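Local coordinates for inorganic pyrophosphatase (Neisseria gonorrhoeae, PDB 5TEA), which probably catalyses the magnesium-dependent hydrolysis of inorganic pyrophosphate to two phosphate ions, at residues N27-I32 against Y65-Q70. Residues are numbered along the deposited sequence; the frame is centred on the assembly and turned at random.
Sequences NVVNEI and YGFIPQ
Tyr65 O is gripped by two backbone amides, Glu31 N at 2.8 Å and Ile32 N at 2.9 Å. Both amides approach in the plane of the carbonyl. Two residues of 27-32 thus face one of 65-70, which makes a classic beta bulge. Tyr65 N returns a bond to Ile32 O. Beyond the bulge, Val29 and Phe67 form an antiparallel hydrogen-bonded pair. The bond from Val29 N to Phe67 O, 3.0 Å, is almost straight at 172°.

Between these pairs Gly66 faces Asn30. Gly66 CA lies 3.1 Å from Val29 O, so the backbones are tightly packed where no side chain intervenes.

Val29 sets its CB over one face of the Phe67 ring in a CH-pi contact, 4.0 Å from the ring centroid. Its CG1 reaches Phe67 CE1. Phe67 CG sits between its own backbone N and carbonyl carbon (chi1 70°), which swings the ring back alongside Val29. At the edge of this ring lies Glu31, its CG in the ring plane and its CD 3.6 Å from Phe67 CD1. The carboxylate plane is tilted 63° from that of the ring. Glu31 OE1 accepts a hydrogen bond from Trp42 N, and the Trp42 ring stacks with Phe67. Ile32 CB packs 3.8 Å from Tyr65 CB, the two side chains running in the same direction. Pro69 CD rests against Asn27 O, a buried oxygen with no polar partner.

Tyr65 probably binds substrate, and its side chain touches Asp80, a ligand of the bound calcium ion. The Tyr65 end therefore borders the probable active site. Strand 25-32 lies between strands 64-67 and 94-107, and strand 80-83 pairs with 64-67, in a mixed sheet consistent with the family I pyrophosphatase barrel. Helix 12-15 packs on Val29, Phe67 and Pro69.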
loop_
_atom_site.group_PDB
_atom_site.type_symbol
_atom_site.label_atom_id
_atom_site.label_comp_id
_atom_site.label_asym_id
_atom_site.label_seq_id
_atom_site.Cartn_x
_atom_site.Cartn_y
_atom_site.Cartn_z
ATOM N N ASN B 27 15.246 10.362 -23.291
ATOM C CA ASN B 27 14.757 10.980 -22.062
ATOM C C ASN B 27 13.242 10.845 -22.010
ATOM O O ASN B 27 12.558 11.115 -23.002
ATOM C CB ASN B 27 15.174 12.455 -21.980
ATOM C CG ASN B 27 16.684 12.629 -21.892
ATOM O OD1 ASN B 27 17.366 11.836 -21.255
ATOM N ND2 ASN B 27 17.210 13.653 -22.551
ATOM N N VAL B 28 12.726 10.428 -20.855
ATOM C CA VAL B 28 11.297 10.210 -20.649
ATOM C C VAL B 28 10.882 10.933 -19.378
ATOM O O VAL B 28 11.603 10.900 -18.375
ATOM C CB VAL B 28 10.966 8.699 -20.561
ATOM C CG1 VAL B 28 9.530 8.475 -20.094
ATOM C CG2 VAL B 28 11.176 8.068 -21.934
ATOM N N VAL B 29 9.746 11.626 -19.432
ATOM C CA VAL B 29 9.143 12.248 -18.259
ATOM C C VAL B 29 7.914 11.432 -17.872
ATOM O O VAL B 29 7.030 11.204 -18.705
ATOM C CB VAL B 29 8.785 13.723 -18.533
ATOM C CG1 VAL B 29 7.964 14.311 -17.382
ATOM C CG2 VAL B 29 10.056 14.542 -18.752
ATOM N N ASN B 30 7.854 10.979 -16.613
ATOM C CA ASN B 30 6.749 10.130 -16.176
ATOM C C ASN B 30 5.560 10.981 -15.757
ATOM O O ASN B 30 5.711 11.942 -14.984
ATOM C CB ASN B 30 7.157 9.220 -15.014
ATOM C CG ASN B 30 6.129 8.122 -14.752
ATOM O OD1 ASN B 30 5.833 7.317 -15.633
ATOM N ND2 ASN B 30 5.582 8.088 -13.538
ATOM N N GLU B 31 4.374 10.626 -16.254
ATOM C CA GLU B 31 3.144 11.317 -15.847
ATOM C C GLU B 31 2.264 10.505 -14.908
ATOM O O GLU B 31 1.681 11.073 -13.983
ATOM C CB GLU B 31 2.308 11.709 -17.072
ATOM C CG GLU B 31 2.995 12.678 -18.023
ATOM C CD GLU B 31 2.408 12.628 -19.417
ATOM O OE1 GLU B 31 1.893 13.662 -19.877
ATOM O OE2 GLU B 31 2.472 11.554 -20.060
ATOM N N ILE B 32 2.109 9.200 -15.141
ATOM C CA ILE B 32 1.137 8.386 -14.424
ATOM C C ILE B 32 1.837 7.162 -13.854
ATOM O O ILE B 32 2.409 6.375 -14.611
ATOM C CB ILE B 32 -0.021 7.925 -15.325
ATOM C CG1 ILE B 32 -0.729 9.114 -15.981
ATOM C CG2 ILE B 32 -1.031 7.131 -14.475
ATOM C CD1 ILE B 32 -1.795 8.677 -17.044
ATOM N N TYR B 65 3.139 5.655 -17.398
ATOM C CA TYR B 65 2.772 6.364 -18.616
ATOM C C TYR B 65 3.489 7.704 -18.645
ATOM O O TYR B 65 3.395 8.479 -17.690
ATOM C CB TYR B 65 1.255 6.568 -18.671
ATOM C CG TYR B 65 0.689 6.927 -20.025
ATOM C CD1 TYR B 65 0.292 5.935 -20.921
ATOM C CD2 TYR B 65 0.498 8.256 -20.389
ATOM C CE1 TYR B 65 -0.247 6.260 -22.149
ATOM C CE2 TYR B 65 -0.053 8.586 -21.621
ATOM C CZ TYR B 65 -0.422 7.580 -22.490
ATOM O OH TYR B 65 -0.977 7.886 -23.709
ATOM N N GLY B 66 4.212 7.979 -19.727
ATOM C CA GLY B 66 4.919 9.247 -19.804
ATOM C C GLY B 66 5.033 9.817 -21.202
ATOM O O GLY B 66 4.295 9.408 -22.101
ATOM N N PHE B 67 5.971 10.742 -21.417
ATOM C CA PHE B 67 6.150 11.294 -22.756
ATOM C C PHE B 67 7.620 11.591 -23.004
ATOM O O PHE B 67 8.433 11.647 -22.081
ATOM C CB PHE B 67 5.323 12.566 -22.967
ATOM C CG PHE B 67 5.807 13.759 -22.183
ATOM C CD1 PHE B 67 5.423 13.942 -20.854
ATOM C CD2 PHE B 67 6.617 14.715 -22.777
ATOM C CE1 PHE B 67 5.850 15.050 -20.133
ATOM C CE2 PHE B 67 7.055 15.826 -22.050
ATOM C CZ PHE B 67 6.666 15.991 -20.730
ATOM N N ILE B 68 7.946 11.797 -24.274
ATOM C CA ILE B 68 9.290 12.181 -24.697
ATOM C C ILE B 68 9.300 13.691 -24.913
ATOM O O ILE B 68 8.514 14.193 -25.736
ATOM C CB ILE B 68 9.712 11.451 -25.983
ATOM C CG1 ILE B 68 9.616 9.926 -25.821
ATOM C CG2 ILE B 68 11.119 11.861 -26.360
ATOM C CD1 ILE B 68 9.855 9.163 -27.144
ATOM N N PRO B 69 10.178 14.443 -24.244
ATOM C CA PRO B 69 10.213 15.898 -24.460
ATOM C C PRO B 69 10.573 16.240 -25.900
ATOM O O PRO B 69 11.315 15.516 -26.564
ATOM C CB PRO B 69 11.302 16.391 -23.492
ATOM C CG PRO B 69 11.665 15.232 -22.632
ATOM C CD PRO B 69 11.215 13.975 -23.307
ATOM N N GLN B 70 10.022 17.362 -26.375
ATOM C CA GLN B 70 10.359 17.941 -27.681
ATOM C C GLN B 70 10.012 16.994 -28.828
ATOM O O GLN B 70 10.756 16.868 -29.798
ATOM C CB GLN B 70 11.828 18.363 -27.746
ATOM C CG GLN B 70 12.198 19.387 -26.693
ATOM C CD GLN B 70 13.586 19.959 -26.893
ATOM O OE1 GLN B 70 14.385 19.434 -27.671
ATOM N NE2 GLN B 70 13.880 21.045 -26.194
#